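Local coordinates for rhomboid protease GlpG (Haemophilus influenzae, PDB 2NR9), which probably cleaves transmembrane segments of substrate proteins within the membrane, as a rhomboid-type serine protease using a serine and histidine catalytic dyad, at residues 70-75 with 145-150; 78-83 with 120-125; 37-40 with 45-48. The protein carries 2 engineered substitutions. All blocks are in the same frame, centred on the assembly; numbering follows the deposited sequence.

Contact 1 of 3, residues 70-75 with 145-150; sequences LSWFFI and TMLLVG. With PQE (3,6,12,15,18,21,24-heptaoxahexatriacontan-1-ol), chain F.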
loop_
_atom_site.group_PDB
_atom_site.type_symbol
_atom_site.label_atom_id
_atom_site.label_comp_id
_atom_site.label_asym_id
_atom_site.label_seq_id
_atom_site.Cartn_x
_atom_site.Cartn_y
_atom_site.Cartn_z
ATOM N N LEU A 70 -6.579 -4.298 4.648
ATOM C CA LEU A 70 -5.872 -5.556 4.909
ATOM C C LEU A 70 -6.252 -6.701 3.974
ATOM O O LEU A 70 -5.414 -7.547 3.663
ATOM C CB LEU A 70 -6.006 -5.986 6.375
ATOM C CG LEU A 70 -5.181 -5.156 7.361
ATOM C CD1 LEU A 70 -5.038 -5.877 8.693
ATOM C CD2 LEU A 70 -3.809 -4.881 6.775
ATOM N N SER A 71 -7.527 -6.774 3.592
ATOM C CA SER A 71 -7.982 -7.805 2.652
ATOM C C SER A 71 -7.211 -7.680 1.341
ATOM O O SER A 71 -6.586 -8.633 0.881
ATOM C CB SER A 71 -9.480 -7.666 2.370
ATOM O OG SER A 71 -10.249 -7.773 3.558
ATOM N N TRP A 72 -7.281 -6.495 0.739
ATOM C CA TRP A 72 -6.607 -6.222 -0.521
ATOM C C TRP A 72 -5.083 -6.342 -0.424
ATOM O O TRP A 72 -4.446 -6.889 -1.324
ATOM C CB TRP A 72 -7.017 -4.851 -1.063
ATOM C CG TRP A 72 -8.406 -4.824 -1.627
ATOM C CD1 TRP A 72 -9.576 -4.744 -0.928
ATOM C CD2 TRP A 72 -8.768 -4.876 -3.010
ATOM N NE1 TRP A 72 -10.645 -4.749 -1.792
ATOM C CE2 TRP A 72 -10.175 -4.824 -3.077
ATOM C CE3 TRP A 72 -8.039 -4.958 -4.201
ATOM C CZ2 TRP A 72 -10.867 -4.861 -4.287
ATOM C CZ3 TRP A 72 -8.727 -4.989 -5.401
ATOM C CH2 TRP A 72 -10.127 -4.937 -5.436
ATOM N N PHE A 73 -4.500 -5.838 0.661
ATOM C CA PHE A 73 -3.044 -5.942 0.852
ATOM C C PHE A 73 -2.598 -7.384 1.084
ATOM O O PHE A 73 -1.546 -7.796 0.602
ATOM C CB PHE A 73 -2.554 -5.057 2.008
ATOM C CG PHE A 73 -1.048 -5.130 2.242
ATOM C CD1 PHE A 73 -0.172 -4.420 1.438
ATOM C CD2 PHE A 73 -0.524 -5.916 3.263
ATOM C CE1 PHE A 73 1.199 -4.484 1.649
ATOM C CE2 PHE A 73 0.849 -5.990 3.474
ATOM C CZ PHE A 73 1.708 -5.269 2.675
ATOM N N PHE A 74 -3.388 -8.150 1.831
ATOM C CA PHE A 74 -3.006 -9.520 2.118
ATOM C C PHE A 74 -2.983 -10.341 0.834
ATOM O O PHE A 74 -2.009 -11.036 0.547
ATOM C CB PHE A 74 -3.935 -10.153 3.157
ATOM C CG PHE A 74 -3.459 -11.489 3.658
ATOM C CD1 PHE A 74 -2.491 -11.568 4.650
ATOM C CD2 PHE A 74 -3.966 -12.664 3.130
ATOM C CE1 PHE A 74 -2.031 -12.801 5.101
ATOM C CE2 PHE A 74 -3.513 -13.896 3.578
ATOM C CZ PHE A 74 -2.546 -13.962 4.568
ATOM N N ILE A 75 -4.032 -10.194 0.031
ATOM C CA ILE A 75 -4.133 -10.897 -1.236
ATOM C C ILE A 75 -3.069 -10.483 -2.253
ATOM O O ILE A 75 -2.310 -11.320 -2.729
ATOM C CB ILE A 75 -5.526 -10.717 -1.876
ATOM C CG1 ILE A 75 -6.593 -11.431 -1.043
ATOM C CG2 ILE A 75 -5.525 -11.250 -3.303
ATOM C CD1 ILE A 75 -7.990 -11.397 -1.671
ATOM N N THR A 145 -10.765 -7.148 -10.299
ATOM C CA THR A 145 -10.373 -6.511 -11.551
ATOM C C THR A 145 -11.324 -5.350 -11.822
ATOM O O THR A 145 -10.923 -4.309 -12.346
ATOM C CB THR A 145 -10.439 -7.497 -12.736
ATOM O OG1 THR A 145 -9.637 -8.649 -12.451
ATOM C CG2 THR A 145 -9.939 -6.837 -14.011
ATOM N N MET A 146 -12.590 -5.546 -11.459
ATOM C CA MET A 146 -13.617 -4.520 -11.612
ATOM C C MET A 146 -13.397 -3.388 -10.620
ATOM O O MET A 146 -13.283 -2.225 -11.005
ATOM C CB MET A 146 -15.009 -5.122 -11.396
ATOM C CG MET A 146 -15.509 -5.990 -12.537
ATOM S SD MET A 146 -15.921 -5.022 -14.002
ATOM C CE MET A 146 -16.504 -6.311 -15.102
ATOM N N LEU A 147 -13.351 -3.738 -9.339
ATOM C CA LEU A 147 -13.153 -2.758 -8.281
ATOM C C LEU A 147 -11.867 -1.964 -8.497
ATOM O O LEU A 147 -11.179 -1.597 -7.544
ATOM C CB LEU A 147 -13.148 -3.438 -6.911
ATOM C CG LEU A 147 -14.414 -4.232 -6.570
ATOM C CD1 LEU A 147 -14.284 -4.915 -5.217
ATOM C CD2 LEU A 147 -15.643 -3.335 -6.606
ATOM N N LEU A 148 -11.538 -1.734 -9.766
ATOM C CA LEU A 148 -10.371 -0.946 -10.143
ATOM C C LEU A 148 -10.814 0.201 -11.044
ATOM O O LEU A 148 -10.185 1.258 -11.082
ATOM C CB LEU A 148 -9.336 -1.816 -10.859
ATOM C CG LEU A 148 -8.692 -2.928 -10.028
ATOM C CD1 LEU A 148 -7.781 -3.786 -10.893
ATOM C CD2 LEU A 148 -7.926 -2.342 -8.851
ATOM N N VAL A 149 -11.901 -0.026 -11.776
ATOM C CA VAL A 149 -12.477 0.995 -12.637
ATOM C C VAL A 149 -13.538 1.756 -11.853
ATOM O O VAL A 149 -13.587 2.986 -11.881
ATOM C CB VAL A 149 -13.126 0.375 -13.887
ATOM C CG1 VAL A 149 -13.830 1.445 -14.704
ATOM C CG2 VAL A 149 -12.083 -0.349 -14.725
ATOM N N GLY A 150 -14.374 1.010 -11.138
ATOM C CA GLY A 150 -15.416 1.601 -10.311
ATOM C C GLY A 150 -14.865 2.046 -8.971
ATOM O O GLY A 150 -15.618 2.305 -8.033
HETATM O O47 PQE F . -15.518 -1.220 17.378
HETATM C C68 PQE F . -16.151 -0.332 16.442
HETATM C C52 PQE F . -15.118 0.640 15.877
HETATM O O70 PQE F . -15.744 1.499 14.922
HETATM C C55 PQE F . -15.578 1.026 13.584
HETATM C C58 PQE F . -16.538 1.761 12.655
HETATM O O71 PQE F . -16.696 1.022 11.444
HETATM C C61 PQE F . -18.026 0.523 11.295
HETATM C C62 PQE F . -18.579 0.124 12.659
HETATM C C63 PQE F . -19.307 -1.214 12.596
HETATM C C66 PQE F . -18.639 -2.166 11.611
HETATM C C67 PQE F . -17.713 -3.140 12.329
HETATM O O72 PQE F . -17.031 -3.943 11.363
HETATM C C65 PQE F . -16.154 -4.885 11.984
HETATM C C64 PQE F . -15.370 -5.648 10.919
HETATM O O73 PQE F . -14.333 -6.413 11.538
HETATM C C60 PQE F . -13.464 -5.603 12.330
HETATM C C59 PQE F . -12.018 -6.032 12.105
HETATM O O74 PQE F . -11.162 -5.345 13.021
HETATM C C57 PQE F . -9.804 -5.332 12.578
HETATM C C56 PQE F . -9.435 -6.689 11.985
HETATM O O75 PQE F . -9.218 -6.567 10.577
HETATM C C54 PQE F . -9.501 -7.789 9.895
HETATM C C53 PQE F . -8.898 -7.750 8.494
HETATM O O76 PQE F . -8.237 -8.985 8.221
HETATM C C51 PQE F . -8.504 -9.449 6.895
HETATM C C50 PQE F . -7.608 -10.642 6.567
HETATM C C49 PQE F . -7.590 -10.916 5.065
HETATM C C48 PQE F . -7.989 -12.354 4.753
HETATM C C47 PQE F . -8.051 -12.588 3.248
HETATM C C46 PQE F . -9.467 -12.942 2.803
HETATM C C45 PQE F . -9.649 -12.713 1.306
HETATM C C44 PQE F . -11.121 -12.801 0.906
HETATM C C43 PQE F . -11.289 -12.737 -0.611
HETATM C C42 PQE F . -12.127 -13.904 -1.127
HETATM C C41 PQE F . -13.060 -13.465 -2.250
HETATM C C40 PQE F . -14.453 -14.035 -2.058
#

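Contact 2 of 3, residues 78-83 with 120-125; sequences GMIERT and YAVLGY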
loop_
_atom_site.group_PDB
_atom_site.type_symbol
_atom_site.label_atom_id
_atom_site.label_comp_id
_atom_site.label_asym_id
_atom_site.label_seq_id
_atom_site.Cartn_x
_atom_site.Cartn_y
_atom_site.Cartn_z
ATOM N N GLY A 78 0.595 -10.249 -0.964
ATOM C CA GLY A 78 1.024 -11.648 -0.921
ATOM C C GLY A 78 1.456 -12.152 -2.288
ATOM O O GLY A 78 2.491 -12.805 -2.414
ATOM N N MET A 79 0.651 -11.874 -3.316
ATOM C CA MET A 79 1.026 -12.244 -4.684
ATOM C C MET A 79 2.416 -11.726 -5.007
ATOM O O MET A 79 3.240 -12.452 -5.556
ATOM C CB MET A 79 0.044 -11.674 -5.708
ATOM C CG MET A 79 -1.301 -12.346 -5.745
ATOM S SD MET A 79 -2.256 -11.764 -7.157
ATOM C CE MET A 79 -3.847 -12.537 -6.822
ATOM N N ILE A 80 2.647 -10.445 -4.723
ATOM C CA ILE A 80 3.946 -9.820 -4.986
ATOM C C ILE A 80 5.062 -10.533 -4.239
ATOM O O ILE A 80 6.088 -10.881 -4.821
ATOM C CB ILE A 80 3.954 -8.313 -4.601
ATOM C CG1 ILE A 80 3.024 -7.523 -5.523
ATOM C CG2 ILE A 80 5.369 -7.746 -4.679
ATOM C CD1 ILE A 80 3.029 -6.027 -5.257
ATOM N N GLU A 81 4.860 -10.761 -2.948
ATOM C CA GLU A 81 5.874 -11.434 -2.152
ATOM C C GLU A 81 6.194 -12.829 -2.689
ATOM O O GLU A 81 7.359 -13.185 -2.859
ATOM C CB GLU A 81 5.463 -11.515 -0.688
ATOM C CG GLU A 81 6.505 -12.187 0.180
ATOM C CD GLU A 81 6.351 -11.835 1.632
ATOM O OE1 GLU A 81 5.234 -11.460 2.033
ATOM O OE2 GLU A 81 7.349 -11.929 2.377
ATOM N N ARG A 82 5.157 -13.610 -2.966
ATOM C CA ARG A 82 5.342 -14.974 -3.457
ATOM C C ARG A 82 5.875 -15.027 -4.881
ATOM O O ARG A 82 6.463 -16.022 -5.291
ATOM C CB ARG A 82 4.041 -15.771 -3.351
ATOM C CG ARG A 82 3.691 -16.204 -1.940
ATOM C CD ARG A 82 2.413 -17.049 -1.905
ATOM N NE ARG A 82 1.204 -16.250 -2.108
ATOM C CZ ARG A 82 0.576 -16.114 -3.272
ATOM N NH1 ARG A 82 1.026 -16.742 -4.352
ATOM N NH2 ARG A 82 -0.518 -15.366 -3.352
ATOM N N THR A 83 5.711 -13.940 -5.622
ATOM C CA THR A 83 6.133 -13.921 -7.013
ATOM C C THR A 83 7.487 -13.236 -7.258
ATOM O O THR A 83 8.306 -13.738 -8.037
ATOM C CB THR A 83 5.045 -13.322 -7.917
ATOM O OG1 THR A 83 3.804 -13.998 -7.678
ATOM C CG2 THR A 83 5.423 -13.466 -9.376
ATOM N N TYR A 120 -2.893 0.746 -3.280
ATOM C CA TYR A 120 -2.900 1.199 -4.664
ATOM C C TYR A 120 -1.563 1.016 -5.372
ATOM O O TYR A 120 -1.523 0.641 -6.543
ATOM C CB TYR A 120 -3.415 2.633 -4.773
ATOM C CG TYR A 120 -4.914 2.693 -4.680
ATOM C CD1 TYR A 120 -5.548 2.807 -3.451
ATOM C CD2 TYR A 120 -5.701 2.460 -5.800
ATOM C CE1 TYR A 120 -6.934 2.784 -3.353
ATOM C CE2 TYR A 120 -7.087 2.436 -5.714
ATOM C CZ TYR A 120 -7.695 2.596 -4.485
ATOM O OH TYR A 120 -9.069 2.581 -4.391
ATOM N N ALA A 121 -0.468 1.264 -4.662
ATOM C CA ALA A 121 0.848 1.011 -5.232
ATOM C C ALA A 121 0.951 -0.484 -5.540
ATOM O O ALA A 121 1.381 -0.881 -6.624
ATOM C CB ALA A 121 1.935 1.429 -4.260
ATOM N N VAL A 122 0.546 -1.309 -4.578
ATOM C CA VAL A 122 0.551 -2.755 -4.759
ATOM C C VAL A 122 -0.358 -3.182 -5.924
ATOM O O VAL A 122 0.050 -3.984 -6.771
ATOM C CB VAL A 122 0.166 -3.500 -3.450
ATOM C CG1 VAL A 122 -0.313 -4.917 -3.748
ATOM C CG2 VAL A 122 1.351 -3.508 -2.474
ATOM N N LEU A 123 -1.578 -2.636 -5.974
ATOM C CA LEU A 123 -2.509 -2.939 -7.076
ATOM C C LEU A 123 -1.943 -2.440 -8.402
ATOM O O LEU A 123 -2.072 -3.099 -9.433
ATOM C CB LEU A 123 -3.886 -2.305 -6.836
ATOM C CG LEU A 123 -4.663 -2.736 -5.589
ATOM C CD1 LEU A 123 -6.061 -2.117 -5.589
ATOM C CD2 LEU A 123 -4.754 -4.251 -5.525
ATOM N N GLY A 124 -1.332 -1.262 -8.374
ATOM C CA GLY A 124 -0.720 -0.702 -9.570
ATOM C C GLY A 124 0.413 -1.578 -10.087
ATOM O O GLY A 124 0.545 -1.791 -11.290
ATOM N N TYR A 125 1.241 -2.069 -9.168
ATOM C CA TYR A 125 2.371 -2.922 -9.524
ATOM C C TYR A 125 1.908 -4.221 -10.177
ATOM O O TYR A 125 2.378 -4.591 -11.249
ATOM C CB TYR A 125 3.204 -3.243 -8.289
ATOM C CG TYR A 125 4.513 -3.913 -8.605
ATOM C CD1 TYR A 125 5.645 -3.163 -8.863
ATOM C CD2 TYR A 125 4.612 -5.296 -8.669
ATOM C CE1 TYR A 125 6.844 -3.764 -9.162
ATOM C CE2 TYR A 125 5.814 -5.910 -8.969
ATOM C CZ TYR A 125 6.925 -5.136 -9.211
ATOM O OH TYR A 125 8.123 -5.733 -9.514
#

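Contact 3 of 3, residues 37-40 with 45-48; sequences LMHY and EQDS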
loop_
_atom_site.group_PDB
_atom_site.type_symbol
_atom_site.label_atom_id
_atom_site.label_comp_id
_atom_site.label_asym_id
_atom_site.label_seq_id
_atom_site.Cartn_x
_atom_site.Cartn_y
_atom_site.Cartn_z
ATOM N N LEU A 37 2.441 9.576 17.918
ATOM C CA LEU A 37 3.737 8.997 17.596
ATOM C C LEU A 37 3.832 8.564 16.133
ATOM O O LEU A 37 4.915 8.562 15.549
ATOM C CB LEU A 37 3.994 7.778 18.493
ATOM C CG LEU A 37 5.360 7.087 18.406
ATOM C CD1 LEU A 37 5.358 5.810 19.236
ATOM C CD2 LEU A 37 5.720 6.774 16.970
ATOM N N MET A 38 2.685 8.270 15.528
ATOM C CA MET A 38 2.655 7.635 14.205
ATOM C C MET A 38 2.362 8.541 13.009
ATOM O O MET A 38 2.657 8.176 11.876
ATOM C CB MET A 38 1.657 6.477 14.229
ATOM C CG MET A 38 1.866 5.536 15.395
ATOM S SD MET A 38 3.018 4.205 15.046
ATOM C CE MET A 38 1.876 3.000 14.355
ATOM N N HIS A 39 1.783 9.711 13.249
ATOM C CA HIS A 39 1.405 10.582 12.141
ATOM C C HIS A 39 2.584 11.140 11.360
ATOM O O HIS A 39 3.698 11.253 11.883
ATOM C CB HIS A 39 0.476 11.712 12.597
ATOM C CG HIS A 39 1.134 12.724 13.479
ATOM N ND1 HIS A 39 2.054 13.635 13.006
ATOM C CD2 HIS A 39 0.933 13.033 14.781
ATOM C CE1 HIS A 39 2.441 14.419 13.995
ATOM N NE2 HIS A 39 1.767 14.083 15.081
ATOM N N TYR A 40 2.331 11.475 10.098
ATOM C CA TYR A 40 3.348 12.062 9.233
ATOM C C TYR A 40 3.850 13.339 9.908
ATOM O O TYR A 40 3.098 13.991 10.635
ATOM C CB TYR A 40 2.737 12.388 7.863
ATOM C CG TYR A 40 3.750 12.745 6.793
ATOM C CD1 TYR A 40 4.295 11.766 5.967
ATOM C CD2 TYR A 40 4.133 14.062 6.587
ATOM C CE1 TYR A 40 5.218 12.087 4.988
ATOM C CE2 TYR A 40 5.063 14.396 5.608
ATOM C CZ TYR A 40 5.596 13.405 4.811
ATOM O OH TYR A 40 6.525 13.733 3.850
ATOM N N GLU A 45 10.315 20.109 13.726
ATOM C CA GLU A 45 11.089 19.296 14.657
ATOM C C GLU A 45 10.863 17.802 14.435
ATOM O O GLU A 45 11.674 16.973 14.851
ATOM C CB GLU A 45 10.760 19.673 16.102
ATOM C CG GLU A 45 11.169 21.088 16.483
ATOM C CD GLU A 45 10.859 21.414 17.931
ATOM O OE1 GLU A 45 11.486 22.347 18.478
ATOM O OE2 GLU A 45 10.011 20.718 18.530
ATOM N N GLN A 46 9.767 17.466 13.763
ATOM C CA GLN A 46 9.436 16.074 13.490
ATOM C C GLN A 46 10.042 15.569 12.186
ATOM O O GLN A 46 10.014 14.368 11.907
ATOM C CB GLN A 46 7.921 15.868 13.507
ATOM C CG GLN A 46 7.320 15.994 14.896
ATOM C CD GLN A 46 5.815 16.024 14.882
ATOM O OE1 GLN A 46 5.192 16.150 13.829
ATOM N NE2 GLN A 46 5.214 15.945 16.064
ATOM N N ASP A 47 10.608 16.484 11.400
ATOM C CA ASP A 47 11.261 16.116 10.142
ATOM C C ASP A 47 12.358 15.087 10.380
ATOM O O ASP A 47 12.676 14.292 9.497
ATOM C CB ASP A 47 11.867 17.347 9.462
ATOM C CG ASP A 47 10.821 18.284 8.903
ATOM O OD1 ASP A 47 9.614 18.013 9.083
ATOM O OD2 ASP A 47 11.208 19.287 8.266
ATOM N N SER A 48 12.940 15.115 11.575
ATOM C CA SER A 48 14.029 14.208 11.918
ATOM C C SER A 48 13.508 12.869 12.433
ATOM O O SER A 48 14.251 11.885 12.492
ATOM C CB SER A 48 14.947 14.846 12.960
ATOM O OG SER A 48 14.263 15.038 14.188
HETATM O O HOH W 1 2.686 16.045 17.146
#

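Contact 1 of 3, residues 70-75 with 145-150
Trp72 meets Leu147 with the outer edge of its indole, and this pair carries most of the 128 Å² buried between the two segments. Leu147 CD1 lies in the ring plane, 3.5 Å from Trp72 CZ2, so the leucine abuts the benzo edge and does not lie over a face; Leu147 CB follows at 3.7 Å from Trp72 CH2. The two side chains cross at about a right angle. Trp72 CG stands anti to the carbonyl carbon (chi1 -74°), which sends the long ring away from helix 63-84. It thereby spans a wide gap, since Trp72 CA and Leu147 CA are 10.7 Å apart.

Packing slackens at once beyond this edge. Leu148 brings CD2 only to 4.4 Å from Trp72 CZ3, and Leu147 itself is on the surface. No hydrogen bond joins the segments. Around the helix from Trp72 a detergent-like chain takes over: Ile75 CD1 lies 3.7 Å from PQE C45 and Leu70 CB 4.0 Å from PQE C53, while Ser71 OG bonds back to Leu67 O.

Phe144 meets the Trp72 ring edge-to-face, and Val119 and Leu123 of helix 116-131 also touch it. Residues 70-75 lie in the predicted second and 145-150 in the predicted fifth transmembrane segment, and their thin apolar contact is consistent with the seam between these two often proposed as the lateral substrate gate of the rhomboid fold.

Contact 2 of 3, residues 78-83 with 120-125
Ile80 is inserted by its tip between Val122 and Tyr125, and these three buried residues carry the contact between 78-83 and 120-125. Ile80 gives up 78 Å² to the other segment, against 32 Å² for Tyr125 and 27 Å² for Val122, so it is the main contributor on its side. The nearest CA atoms, Ile80 CA and Val122 CA, are 7.8 Å apart.

One methyl does nearly all the touching. Ile80 CD1 lies 3.8 Å from Val122 CG1 and 4.1 Å from Val122 CG2, so both branches of the valine meet it. The same methyl is 3.8 Å from Tyr125 CD2 and 4.1 Å from Tyr125 CB, reaching the root of the tyrosine and the CD2 corner of its ring, obliquely. The extended isoleucine chain (chi2 -177°) carries CD1 straight out to this spot, with Ile80 CG1 following behind at 4.2 Å from Tyr125 CD2.

Tyr125 has its CG opposite the backbone N (chi1 -170°), which lays the ring beside Ile80. Its hydroxyl bonds to Asp183 OD2, with a weak further bond from Arg129 NE, and Phe84 meets the ring edge-to-face. The phenol is therefore held at its polar end as well as at its CD2 corner. Leu92 of helix 86-108 touches both Ile80 and Tyr125, while Phe76 reaches Val122, so apolar packing continues around the trio.

With no polar bond across the segments, the two helices meet here through side-chain packing alone. This is the interior of the rhomboid helix bundle, in which the helix bearing the nucleophile Ser116 is surrounded by other transmembrane helices.

Contact 3 of 3, residues 37-40 with 45-48
The turn after helix 31-38, part of the periplasmic L1 region of the rhomboid fold, is closed by His39 against Gln46. His39 CE1 lies 3.3 Å from Gln46 OE1, with the oxygen near the ring plane at its edge, while the ring and amide planes stand 54° apart. A water provides the polar link: it accepts from Gln46 NE2 at 2.8 Å and is hydrogen-bonded to His39 NE2 at 3.0 Å, lying in the ring plane.

The imidazole is fixed from its other nitrogen too. His39 ND1 donates to Tyr40 O at 2.6 Å with an N-H...O angle of 169°, although the donor stands well above the carbonyl plane. Chi1 of 69°, with CG between backbone N and carbonyl carbon, folds the ring back toward this next carbonyl. Gln46 OE1 accepts from Ala42 N, so one amide both ties the intervening loop and holds the water.

Several bonds set this turn against its surroundings: Leu37 O takes Trp51 NE1, while Met38 O and His39 O receive Ser55 OG and Arg52 NH1 of helix 52-55. Tyr40 meets Tyr53 edge-to-face and packs on Tyr102 and Asn105 of helix 86-108.

In the fold
Contacts 1 and 2 share helix 63-84 and adjoin, with centres 11 Å apart; Trp72 CE3 comes within 3.6 Å of Leu123 CD2, and Leu148 CD2 within 3.8 Å of Leu123 CD1. Leu123 thus bridges them from helix 116-131. Both lie near the catalytic dyad: side chain to side chain, Trp72 is about 8 Å from the nucleophile Ser116, and Val122 about 10 Å from Ser116 and 11 Å from His169. Contact 3 precedes both along the chain and sits across the molecular centre, its centre about 30 Å from that of contact 1 and 28 Å from that of contact 2. Contact 1 borders PQE, while in contact 3 the Tyr40 side chain lies about 4 Å from PA6.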